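Local coordinates for CrtC domain-containing protein (PDB 7A0Q) that probably catalyses the hydration of the plant phytoalexin kievitone, as a lyase built from two lipocalin-like domains, at residues Y87-T92 against Q306-E311; N218-Q223 against L264-I269; V281-D286 against V339-S344; W287-S292 against F297-Y302. One frame throughout, in Å; residues are numbered along the deposited sequence.

Interaction 1 of 4, residues Y87-T92 against Q306-E311; sequences YFRAST and QELVGE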
# COMPACT_ATOMS: atom_id res chain seq x y z
N TYR A 87 13.06 3.17 9.29
CA TYR A 87 11.93 3.27 10.19
C TYR A 87 10.94 2.15 9.93
O TYR A 87 10.93 1.54 8.86
CB TYR A 87 11.23 4.64 10.12
CG TYR A 87 10.56 5.06 8.82
CD1 TYR A 87 9.41 4.43 8.34
CD2 TYR A 87 11.04 6.15 8.12
CE1 TYR A 87 8.80 4.86 7.17
CE2 TYR A 87 10.42 6.60 6.95
CZ TYR A 87 9.30 5.94 6.48
OH TYR A 87 8.68 6.37 5.32
N PHE A 88 10.17 1.86 10.96
CA PHE A 88 8.97 1.06 10.85
C PHE A 88 7.80 1.91 11.32
O PHE A 88 7.92 2.62 12.33
CB PHE A 88 9.06 -0.22 11.69
CG PHE A 88 7.86 -1.13 11.56
CD1 PHE A 88 7.74 -2.01 10.48
CD2 PHE A 88 6.86 -1.12 12.53
CE1 PHE A 88 6.63 -2.85 10.37
CE2 PHE A 88 5.75 -1.96 12.43
CZ PHE A 88 5.63 -2.83 11.34
N ARG A 89 6.69 1.84 10.60
CA ARG A 89 5.49 2.56 11.00
C ARG A 89 4.28 1.68 10.75
O ARG A 89 4.30 0.77 9.90
CB ARG A 89 5.38 3.92 10.28
CG ARG A 89 5.37 3.85 8.76
CD ARG A 89 5.48 5.25 8.17
NE ARG A 89 5.39 5.23 6.72
CZ ARG A 89 5.44 6.32 5.95
NH1 ARG A 89 5.58 7.52 6.52
NH2 ARG A 89 5.34 6.22 4.63
N ALA A 90 3.23 1.90 11.53
CA ALA A 90 2.07 1.02 11.48
C ALA A 90 0.86 1.76 12.01
O ALA A 90 0.99 2.69 12.81
CB ALA A 90 2.30 -0.26 12.29
N SER A 91 -0.32 1.30 11.60
CA SER A 91 -1.56 1.90 12.08
C SER A 91 -2.67 0.86 12.08
O SER A 91 -2.61 -0.16 11.40
CB SER A 91 -1.97 3.11 11.23
OG SER A 91 -2.35 2.73 9.91
N THR A 92 -3.71 1.15 12.88
CA THR A 92 -4.94 0.37 12.86
C THR A 92 -6.11 1.32 12.77
O THR A 92 -6.09 2.40 13.36
CB THR A 92 -5.10 -0.50 14.11
OG1 THR A 92 -5.26 0.35 15.25
CG2 THR A 92 -3.87 -1.39 14.32
N GLN A 306 -6.04 9.95 9.38
CA GLN A 306 -5.37 8.69 9.06
C GLN A 306 -3.92 8.97 8.69
O GLN A 306 -3.39 8.46 7.70
CB GLN A 306 -6.08 7.94 7.93
CG GLN A 306 -7.57 7.69 8.18
CD GLN A 306 -8.18 6.78 7.14
OE1 GLN A 306 -7.93 5.58 7.12
NE2 GLN A 306 -8.99 7.35 6.25
N GLU A 307 -3.25 9.79 9.51
CA GLU A 307 -1.89 10.25 9.24
C GLU A 307 -0.89 9.55 10.15
O GLU A 307 -1.00 9.60 11.38
CB GLU A 307 -1.78 11.76 9.42
CG GLU A 307 -0.40 12.28 9.09
CD GLU A 307 -0.23 13.75 9.44
OE1 GLU A 307 -0.82 14.19 10.45
OE2 GLU A 307 0.50 14.44 8.71
N LEU A 308 0.11 8.91 9.53
CA LEU A 308 1.29 8.45 10.24
C LEU A 308 2.21 9.65 10.46
O LEU A 308 2.67 10.26 9.48
CB LEU A 308 2.01 7.37 9.42
CG LEU A 308 1.16 6.21 8.91
CD1 LEU A 308 1.95 5.28 8.02
CD2 LEU A 308 0.63 5.44 10.09
N VAL A 309 2.48 9.99 11.71
CA VAL A 309 3.15 11.24 12.06
C VAL A 309 4.61 10.96 12.36
O VAL A 309 4.94 10.33 13.37
CB VAL A 309 2.47 11.94 13.24
CG1 VAL A 309 3.22 13.22 13.56
CG2 VAL A 309 1.02 12.21 12.92
N GLY A 310 5.50 11.46 11.51
CA GLY A 310 6.92 11.30 11.69
C GLY A 310 7.56 12.59 12.20
O GLY A 310 6.90 13.59 12.43
N GLU A 311 8.87 12.53 12.36
CA GLU A 311 9.64 13.70 12.76
C GLU A 311 10.05 14.57 11.58
O GLU A 311 10.36 15.75 11.78
CB GLU A 311 10.87 13.26 13.55
CG GLU A 311 10.51 12.50 14.83
CD GLU A 311 11.70 12.24 15.74
OE1 GLU A 311 12.57 11.42 15.37
OE2 GLU A 311 11.76 12.85 16.82

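Interaction 2 of 4, residues N218-Q223 against L264-I269; sequences NWTWFQ and LEFTPI. With NAG (2-acetamido-2-deoxy-beta-D-glucopyranose), chain C.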
# COMPACT_ATOMS: atom_id res chain seq x y z
N ASN A 218 6.75 14.98 -3.85
CA ASN A 218 5.54 14.51 -3.19
C ASN A 218 4.71 13.76 -4.21
O ASN A 218 4.86 13.95 -5.42
CB ASN A 218 4.74 15.65 -2.54
CG ASN A 218 4.17 16.68 -3.53
OD1 ASN A 218 4.91 17.41 -4.20
ND2 ASN A 218 2.85 16.75 -3.60
N TRP A 219 3.83 12.90 -3.71
CA TRP A 219 2.98 12.12 -4.60
C TRP A 219 1.68 11.76 -3.91
O TRP A 219 1.55 11.86 -2.69
CB TRP A 219 3.69 10.84 -5.09
CG TRP A 219 4.08 9.86 -4.00
CD1 TRP A 219 3.28 8.93 -3.40
CD2 TRP A 219 5.38 9.71 -3.41
NE1 TRP A 219 4.00 8.21 -2.47
CE2 TRP A 219 5.29 8.67 -2.46
CE3 TRP A 219 6.61 10.35 -3.60
CZ2 TRP A 219 6.38 8.25 -1.71
CZ3 TRP A 219 7.70 9.94 -2.84
CH2 TRP A 219 7.57 8.90 -1.91
N THR A 220 0.73 11.31 -4.72
CA THR A 220 -0.42 10.56 -4.24
C THR A 220 -0.41 9.21 -4.94
O THR A 220 -0.20 9.15 -6.16
CB THR A 220 -1.73 11.30 -4.51
OG1 THR A 220 -1.70 12.57 -3.84
CG2 THR A 220 -2.93 10.49 -4.00
N TRP A 221 -0.64 8.15 -4.17
CA TRP A 221 -0.77 6.79 -4.69
C TRP A 221 -2.13 6.23 -4.28
O TRP A 221 -2.52 6.34 -3.11
CB TRP A 221 0.35 5.89 -4.17
CG TRP A 221 0.29 4.44 -4.61
CD1 TRP A 221 0.48 3.96 -5.88
CD2 TRP A 221 0.05 3.29 -3.78
NE1 TRP A 221 0.37 2.58 -5.89
CE2 TRP A 221 0.10 2.15 -4.62
CE3 TRP A 221 -0.20 3.12 -2.41
CZ2 TRP A 221 -0.09 0.85 -4.13
CZ3 TRP A 221 -0.39 1.82 -1.92
CH2 TRP A 221 -0.34 0.71 -2.79
N PHE A 222 -2.82 5.62 -5.23
CA PHE A 222 -4.08 4.94 -4.97
C PHE A 222 -3.93 3.44 -5.18
O PHE A 222 -3.35 2.98 -6.17
CB PHE A 222 -5.20 5.44 -5.88
CG PHE A 222 -5.64 6.83 -5.60
CD1 PHE A 222 -6.60 7.08 -4.62
CD2 PHE A 222 -5.12 7.90 -6.32
CE1 PHE A 222 -7.02 8.38 -4.35
CE2 PHE A 222 -5.55 9.20 -6.06
CZ PHE A 222 -6.49 9.44 -5.08
N GLN A 223 -4.52 2.68 -4.26
CA GLN A 223 -4.62 1.23 -4.32
C GLN A 223 -6.10 0.90 -4.30
O GLN A 223 -6.76 1.11 -3.28
CB GLN A 223 -3.90 0.61 -3.12
CG GLN A 223 -4.04 -0.90 -3.04
CD GLN A 223 -4.03 -1.43 -1.62
OE1 GLN A 223 -4.90 -2.22 -1.25
NE2 GLN A 223 -3.03 -1.02 -0.83
N LEU A 264 -4.12 8.97 -16.58
CA LEU A 264 -5.30 9.41 -15.83
C LEU A 264 -5.24 10.91 -15.58
O LEU A 264 -4.19 11.54 -15.65
CB LEU A 264 -5.45 8.65 -14.50
CG LEU A 264 -4.38 8.82 -13.42
CD1 LEU A 264 -4.55 10.09 -12.58
CD2 LEU A 264 -4.36 7.60 -12.50
N GLU A 265 -6.41 11.47 -15.29
CA GLU A 265 -6.54 12.85 -14.82
C GLU A 265 -6.88 12.82 -13.33
O GLU A 265 -7.78 12.08 -12.92
CB GLU A 265 -7.61 13.60 -15.61
CG GLU A 265 -7.32 13.70 -17.09
CD GLU A 265 -8.43 14.39 -17.86
OE1 GLU A 265 -9.35 14.94 -17.21
OE2 GLU A 265 -8.38 14.37 -19.10
N PHE A 266 -6.17 13.63 -12.55
CA PHE A 266 -6.23 13.61 -11.09
C PHE A 266 -6.76 14.95 -10.59
O PHE A 266 -6.23 15.99 -10.97
CB PHE A 266 -4.84 13.33 -10.53
CG PHE A 266 -4.67 13.62 -9.06
CD1 PHE A 266 -5.05 12.69 -8.10
CD2 PHE A 266 -4.05 14.80 -8.64
CE1 PHE A 266 -4.86 12.95 -6.75
CE2 PHE A 266 -3.86 15.06 -7.29
CZ PHE A 266 -4.26 14.14 -6.34
N THR A 267 -7.78 14.91 -9.75
CA THR A 267 -8.34 16.13 -9.17
C THR A 267 -8.44 15.97 -7.66
O THR A 267 -9.30 15.21 -7.18
CB THR A 267 -9.71 16.46 -9.75
OG1 THR A 267 -9.60 16.64 -11.16
CG2 THR A 267 -10.25 17.76 -9.12
N PRO A 268 -7.60 16.64 -6.88
CA PRO A 268 -7.78 16.63 -5.43
C PRO A 268 -8.85 17.65 -5.03
O PRO A 268 -8.90 18.76 -5.56
CB PRO A 268 -6.40 17.03 -4.90
CG PRO A 268 -5.87 17.95 -5.98
CD PRO A 268 -6.45 17.47 -7.29
N ILE A 269 -9.70 17.25 -4.10
CA ILE A 269 -10.85 18.06 -3.70
C ILE A 269 -10.70 18.43 -2.24
O ILE A 269 -10.49 17.56 -1.38
CB ILE A 269 -12.17 17.31 -3.96
CG1 ILE A 269 -12.31 17.02 -5.45
CG2 ILE A 269 -13.37 18.14 -3.49
CD1 ILE A 269 -13.37 16.01 -5.79
C1 NAG C . 2.23 17.76 -4.41
C2 NAG C . 0.79 17.48 -4.82
C3 NAG C . 0.16 18.74 -5.44
C4 NAG C . 0.34 19.96 -4.54
C5 NAG C . 1.78 20.11 -4.07
C6 NAG C . 1.93 21.14 -2.98
C7 NAG C . 0.08 15.24 -5.55
C8 NAG C . 0.07 14.26 -6.68
N2 NAG C . 0.72 16.39 -5.78
O3 NAG C . -1.22 18.49 -5.65
O4 NAG C . 0.04 21.12 -5.31
O5 NAG C . 2.26 18.87 -3.52
O6 NAG C . 1.11 20.81 -1.87
O7 NAG C . -0.44 14.99 -4.46

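Interaction 3 of 4, residues V281-D286 against V339-S344; sequences VTYPLD and VEIVYS. With NAG (2-acetamido-2-deoxy-beta-D-glucopyranose), chain C; IMD (imidazole), chain F.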
# COMPACT_ATOMS: atom_id res chain seq x y z
N VAL A 281 1.31 20.74 6.17
CA VAL A 281 0.56 20.47 4.95
C VAL A 281 -0.89 20.20 5.31
O VAL A 281 -1.20 19.71 6.40
CB VAL A 281 1.20 19.30 4.17
CG1 VAL A 281 1.05 17.99 4.93
CG2 VAL A 281 0.59 19.19 2.78
N THR A 282 -1.79 20.54 4.38
CA THR A 282 -3.22 20.26 4.47
C THR A 282 -3.56 19.17 3.46
O THR A 282 -3.39 19.37 2.25
CB THR A 282 -4.04 21.51 4.18
OG1 THR A 282 -3.57 22.59 4.98
CG2 THR A 282 -5.51 21.26 4.46
N TYR A 283 -4.06 18.03 3.95
CA TYR A 283 -4.41 16.96 3.02
C TYR A 283 -5.84 17.13 2.50
O TYR A 283 -6.75 17.42 3.28
CB TYR A 283 -4.30 15.60 3.70
CG TYR A 283 -2.95 15.29 4.30
CD1 TYR A 283 -1.84 15.06 3.50
CD2 TYR A 283 -2.79 15.20 5.68
CE1 TYR A 283 -0.61 14.76 4.05
CE2 TYR A 283 -1.56 14.92 6.24
CZ TYR A 283 -0.48 14.68 5.43
OH TYR A 283 0.74 14.40 6.00
N PRO A 284 -6.06 16.94 1.20
CA PRO A 284 -7.43 16.79 0.72
C PRO A 284 -7.99 15.44 1.14
O PRO A 284 -7.25 14.49 1.41
CB PRO A 284 -7.28 16.87 -0.80
CG PRO A 284 -5.90 16.29 -1.04
CD PRO A 284 -5.06 16.69 0.15
N LEU A 285 -9.32 15.35 1.21
CA LEU A 285 -9.98 14.14 1.68
C LEU A 285 -10.96 13.55 0.66
O LEU A 285 -11.65 12.58 0.98
CB LEU A 285 -10.71 14.39 3.00
CG LEU A 285 -9.81 14.62 4.22
CD1 LEU A 285 -10.67 14.70 5.47
CD2 LEU A 285 -8.77 13.50 4.37
N ASP A 286 -11.04 14.10 -0.54
CA ASP A 286 -11.83 13.53 -1.62
C ASP A 286 -11.07 13.75 -2.92
O ASP A 286 -10.24 14.65 -3.02
CB ASP A 286 -13.24 14.15 -1.71
CG ASP A 286 -14.04 13.95 -0.44
OD1 ASP A 286 -14.74 12.93 -0.32
OD2 ASP A 286 -13.96 14.82 0.46
N VAL A 339 -5.51 5.38 -0.03
CA VAL A 339 -4.78 6.51 -0.61
C VAL A 339 -3.56 6.77 0.25
O VAL A 339 -3.63 6.77 1.49
CB VAL A 339 -5.66 7.77 -0.74
CG1 VAL A 339 -6.12 8.26 0.62
CG2 VAL A 339 -4.87 8.84 -1.47
N GLU A 340 -2.41 6.93 -0.41
CA GLU A 340 -1.19 7.37 0.25
C GLU A 340 -0.84 8.77 -0.25
O GLU A 340 -0.82 9.01 -1.46
CB GLU A 340 -0.04 6.40 -0.04
CG GLU A 340 1.30 6.92 0.39
CD GLU A 340 2.39 5.92 0.13
OE1 GLU A 340 2.62 5.06 1.01
OE2 GLU A 340 3.01 5.97 -0.95
N ILE A 341 -0.59 9.68 0.69
CA ILE A 341 -0.13 11.03 0.37
C ILE A 341 1.19 11.24 1.09
O ILE A 341 1.23 11.19 2.33
CB ILE A 341 -1.14 12.11 0.76
CG1 ILE A 341 -2.53 11.79 0.22
CG2 ILE A 341 -0.67 13.45 0.22
CD1 ILE A 341 -3.60 12.78 0.65
N VAL A 342 2.25 11.44 0.33
CA VAL A 342 3.60 11.52 0.87
C VAL A 342 4.28 12.77 0.33
O VAL A 342 4.18 13.07 -0.86
CB VAL A 342 4.44 10.27 0.53
CG1 VAL A 342 5.93 10.52 0.83
CG2 VAL A 342 3.93 9.06 1.29
N TYR A 343 4.95 13.49 1.22
CA TYR A 343 5.92 14.53 0.88
C TYR A 343 7.30 14.02 1.27
O TYR A 343 7.54 13.69 2.44
CB TYR A 343 5.60 15.84 1.60
CG TYR A 343 4.38 16.51 1.05
CD1 TYR A 343 3.10 16.05 1.34
CD2 TYR A 343 4.50 17.61 0.21
CE1 TYR A 343 1.97 16.66 0.80
CE2 TYR A 343 3.39 18.22 -0.33
CZ TYR A 343 2.13 17.76 -0.03
OH TYR A 343 1.04 18.39 -0.58
N SER A 344 8.21 13.92 0.29
CA SER A 344 9.59 13.61 0.64
C SER A 344 10.32 14.85 1.13
O SER A 344 11.37 14.73 1.76
CB SER A 344 10.33 13.00 -0.55
OG SER A 344 10.51 13.95 -1.59
C1 NAG C . 2.23 17.76 -4.41
C2 NAG C . 0.79 17.48 -4.82
C3 NAG C . 0.16 18.74 -5.44
C4 NAG C . 0.34 19.96 -4.54
C5 NAG C . 1.78 20.11 -4.07
C6 NAG C . 1.93 21.14 -2.98
C7 NAG C . 0.08 15.24 -5.55
C8 NAG C . 0.07 14.26 -6.68
N2 NAG C . 0.72 16.39 -5.78
O3 NAG C . -1.22 18.49 -5.65
O4 NAG C . 0.04 21.12 -5.31
O5 NAG C . 2.26 18.87 -3.52
O6 NAG C . 1.11 20.81 -1.87
O7 NAG C . -0.44 14.99 -4.46
N1 IMD F . 3.22 3.44 -1.62
C2 IMD F . 3.25 2.71 -2.76
N3 IMD F . 3.15 1.40 -2.42
C4 IMD F . 3.05 1.31 -1.08
C5 IMD F . 3.09 2.60 -0.57

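Interaction 4 of 4, residues W287-S292 against F297-Y302; sequences WKLKIS and FKLSSY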
# COMPACT_ATOMS: atom_id res chain seq x y z
N TRP A 287 -11.36 12.91 -3.91
CA TRP A 287 -10.64 12.95 -5.18
C TRP A 287 -11.56 12.52 -6.31
O TRP A 287 -12.55 11.81 -6.11
CB TRP A 287 -9.39 12.02 -5.18
CG TRP A 287 -8.41 12.31 -4.09
CD1 TRP A 287 -7.28 13.06 -4.19
CD2 TRP A 287 -8.48 11.86 -2.74
NE1 TRP A 287 -6.64 13.12 -2.97
CE2 TRP A 287 -7.36 12.38 -2.07
CE3 TRP A 287 -9.38 11.05 -2.03
CZ2 TRP A 287 -7.12 12.14 -0.71
CZ3 TRP A 287 -9.13 10.81 -0.69
CH2 TRP A 287 -8.01 11.35 -0.05
N LYS A 288 -11.20 12.95 -7.52
CA LYS A 288 -11.71 12.36 -8.75
C LYS A 288 -10.55 11.82 -9.57
O LYS A 288 -9.49 12.46 -9.65
CB LYS A 288 -12.50 13.39 -9.57
CG LYS A 288 -13.91 13.65 -9.03
CD LYS A 288 -14.70 14.61 -9.91
CE LYS A 288 -15.51 15.59 -9.08
NZ LYS A 288 -16.69 16.13 -9.82
N LEU A 289 -10.75 10.65 -10.17
CA LEU A 289 -9.82 10.08 -11.13
C LEU A 289 -10.58 9.75 -12.40
O LEU A 289 -11.64 9.14 -12.35
CB LEU A 289 -9.15 8.80 -10.61
CG LEU A 289 -8.30 8.91 -9.35
CD1 LEU A 289 -7.99 7.51 -8.80
CD2 LEU A 289 -7.02 9.67 -9.61
N LYS A 290 -10.02 10.15 -13.54
CA LYS A 290 -10.53 9.77 -14.85
C LYS A 290 -9.43 8.94 -15.49
O LYS A 290 -8.40 9.49 -15.88
CB LYS A 290 -10.85 11.01 -15.67
CG LYS A 290 -11.25 10.78 -17.10
CD LYS A 290 -12.07 11.96 -17.62
CE LYS A 290 -12.85 11.57 -18.85
NZ LYS A 290 -13.46 10.22 -18.69
N ILE A 291 -9.60 7.62 -15.56
CA ILE A 291 -8.58 6.74 -16.12
C ILE A 291 -8.90 6.50 -17.60
O ILE A 291 -9.95 5.93 -17.93
CB ILE A 291 -8.48 5.42 -15.34
CG1 ILE A 291 -8.21 5.72 -13.85
CG2 ILE A 291 -7.35 4.55 -15.92
CD1 ILE A 291 -8.17 4.47 -12.94
N SER A 292 -7.97 6.91 -18.47
CA SER A 292 -8.24 7.01 -19.90
C SER A 292 -8.67 5.66 -20.48
O SER A 292 -7.94 4.67 -20.37
CB SER A 292 -7.01 7.52 -20.64
OG SER A 292 -7.28 7.77 -22.02
N PHE A 297 -13.93 7.83 -11.41
CA PHE A 297 -14.13 7.45 -10.02
C PHE A 297 -14.19 8.68 -9.13
O PHE A 297 -13.47 9.65 -9.35
CB PHE A 297 -13.01 6.51 -9.54
CG PHE A 297 -12.79 5.33 -10.44
CD1 PHE A 297 -13.48 4.15 -10.23
CD2 PHE A 297 -11.94 5.43 -11.53
CE1 PHE A 297 -13.30 3.06 -11.08
CE2 PHE A 297 -11.75 4.35 -12.38
CZ PHE A 297 -12.43 3.17 -12.16
N LYS A 298 -15.06 8.61 -8.12
CA LYS A 298 -15.19 9.62 -7.08
C LYS A 298 -14.82 8.95 -5.77
O LYS A 298 -15.52 8.04 -5.33
CB LYS A 298 -16.62 10.17 -7.04
CG LYS A 298 -16.90 11.12 -5.89
CD LYS A 298 -16.08 12.40 -5.99
CE LYS A 298 -15.34 12.69 -4.69
NZ LYS A 298 -16.20 12.50 -3.47
N LEU A 299 -13.72 9.39 -5.15
CA LEU A 299 -13.13 8.69 -4.02
C LEU A 299 -13.16 9.57 -2.77
O LEU A 299 -12.99 10.78 -2.85
CB LEU A 299 -11.69 8.26 -4.34
CG LEU A 299 -11.47 7.65 -5.73
CD1 LEU A 299 -10.95 8.66 -6.77
CD2 LEU A 299 -10.55 6.42 -5.64
N SER A 300 -13.38 8.94 -1.62
CA SER A 300 -13.54 9.68 -0.37
C SER A 300 -12.81 8.98 0.76
O SER A 300 -12.97 7.77 0.95
CB SER A 300 -15.02 9.83 -0.01
OG SER A 300 -15.71 10.47 -1.06
N SER A 301 -12.02 9.74 1.51
CA SER A 301 -11.38 9.17 2.69
C SER A 301 -12.44 8.79 3.72
O SER A 301 -13.41 9.52 3.94
CB SER A 301 -10.38 10.16 3.28
OG SER A 301 -9.66 9.57 4.35
N TYR A 302 -12.24 7.63 4.34
CA TYR A 302 -13.24 7.06 5.24
C TYR A 302 -13.42 7.90 6.50
O TYR A 302 -14.53 8.04 7.02
CB TYR A 302 -12.84 5.63 5.61
CG TYR A 302 -13.90 4.78 6.25
CD1 TYR A 302 -14.90 4.18 5.49
CD2 TYR A 302 -13.88 4.53 7.62
CE1 TYR A 302 -15.86 3.37 6.08
CE2 TYR A 302 -14.84 3.74 8.21
CZ TYR A 302 -15.82 3.16 7.44
OH TYR A 302 -16.77 2.36 8.02

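Interaction 1 of 4, residues Y87-T92 against Q306-E311
R89 sets CG in the position between its backbone N and carbonyl carbon (chi1 58°) and then runs extended to NE, so its arm stands off strand 86-94; L308, whose CG lies beside its own backbone N and opposite the carbonyl carbon (chi1 -51°), brings its forked end up to that arm. The two side chains cross at about a right angle, and each methyl of L308 has its own target. CD1 lies 3.5 Å from R89 CD and 3.7 Å from R89 NE, over one face of the guanidinium. CD2 rests 3.7 Å from S91 CB, with A90 O slightly farther off. The opposite guanidinium face carries Y87 OH, 3.3 Å above its centre, which puts the flat group between a methyl and a phenol oxygen. Its rotation is further fixed by a hydrogen bond from R89 NE to H78 ND1, and R89 NH2 makes a long, weak ion pair with E319. No hydrogen bond joins the two segments. Strand 86-94 lies between 72-81 and 100-107 of the N-terminal lipocalin domain; L308, which also touches Y100 and Q102 there, ends strand 295-308 of the C-terminal barrel, so the contact is a buried piece of the interface between the domains.

Interaction 2 of 4, residues N218-Q223 against L264-I269
T220 OG1 donates a 2.8 Å hydrogen bond to O7 of the N-acetylglucosamine, and the same hydroxyl lies 3.9 Å from F266 CZ across the contact. The sugar is covalently attached two residues earlier, through N218 ND2, so the T220 bond is a second hold that fixes how the acetamido group is turned. That orientation leaves the sugar methyl C8 4.1 Å from F266 CE2, so glycan and threonine sit near CE2 and CZ of the phenyl ring. F266 reaches them with CG anti to the backbone N (chi1 165°), which turns the ring toward T220 and F222 while P268 N of its own strand lies over one face. On the other margin of the ring, CE1 lies 3.9 Å from F222 CE2. Each of these two carbons lies close to the plane of the partner ring, so the phenyls meet rim to rim, with neither over the face of the other. T220 CG2 adds a looser apolar touch, 4.2 Å from F266 CE1. No hydrogen bond links 218-223 with 264-269, and their nearest CA atoms, those of T220 and F266, are 9.5 Å apart: only side chains bridge the gap. L289 packs against both F222 and F266. Such contacts across the interior are consistent with core packing between the first and fourth strands of a closed eight-stranded lipocalin-like barrel, with an N-glycan beside one end.

Interaction 3 of 4, residues V281-D286 against V339-S344
I341, buried, makes the broad part of this contact by meeting two residues of the facing strand at once. Its CG2 lies 3.8 Å from Y283 CD1, near the plane of the phenol ring and therefore at its edge, and the two side chains slide past each other in opposite directions. Its other branch ends in CD1, 4.2 Å from P284 CD and 4.1 Å from P284 O. That carbonyl oxygen is buried by the contact and has no polar partner in the model. Y283 keeps its own polar end outside this apolar patch, with OH hydrogen-bonded to E307. Strands 282-291 and 331-343 are the fifth and eighth of the closed lipocalin-like barrel, not sheet neighbours; the touching parts run 158° apart in direction, and no backbone hydrogen bond joins them. V281, by contrast, is partly exposed and touches Y343 with a single methyl, CG2, a short but narrow approach of 3.5 Å to both CE1 and OH of that tyrosine. Y343 OH in turn shares a 2.7 Å hydrogen bond with O6 of the N-acetylglucosamine, an oxygen lying in the ring plane at its edge. E340 extends the other way, with CG anti to its backbone N (chi1 170°): its OE2 accepts a 2.6 Å hydrogen bond from N1 of an imidazole, probably from the crystallisation liquor, and another from W219 NE1.

Interaction 4 of 4, residues W287-S292 against F297-Y302
W287 and L299 exchange two backbone hydrogen bonds in the antiparallel hairpin formed by strands 282-291 and 295-308 of the lipocalin-like barrel. L299 N to W287 O measures 2.9 Å and is almost straight (177° at the hydrogen), and W287 N to L299 O is equally short. L289 and F297 repeat the pattern, with F297 N 2.8 Å from L289 O, while K288 and K298 form the non-hydrogen-bonded pair between them. On the face bearing W287, L289, F297 and L299 the side chains interlock. An unusual chi2 of 97° in L299 turns CD1 against L289 CG, 3.7 Å away, and I291 CD1 approaches F297 CE2 at 3.6 Å. The indole of W287 points the edge carbon CZ3 at S301 N, 3.8 Å off. A second shell from the barrel interior steadies this layer: F222 meets the W287 ring edge-to-face, V339 and I341 pack on the same indole, and I322 and F324 press on L299. On the other face the lysines touch through aliphatic carbons, K288 CG to K298 CD. K298 curls back until its NZ reaches S300 OG, itself hydrogen-bonded to D286, and this bend lays K298 CE 3.3 Å from W287 O.

From the N terminus, strand 86-94 opens interaction 1, whose second segment arrives only after more than two hundred residues. Within that span, interaction 2 opens at 218-223 and closes at 264-269, before interaction 3 begins at 281-286. Interaction 4 then closes the short hairpin 287-302, so it lies inside the spans of both 1 and 3. Segment 306-311 completes interaction 1 before 339-344 completes interaction 3, so these two cross. Interaction 1 joins the two lipocalin domains, 2 and 3 span the C-terminal barrel, and 4 joins neighbouring strands in its wall. Interactions 1 and 3 meet where strands 282-291 and 295-308 lie side by side, and interactions 2 and 3 share the glycan.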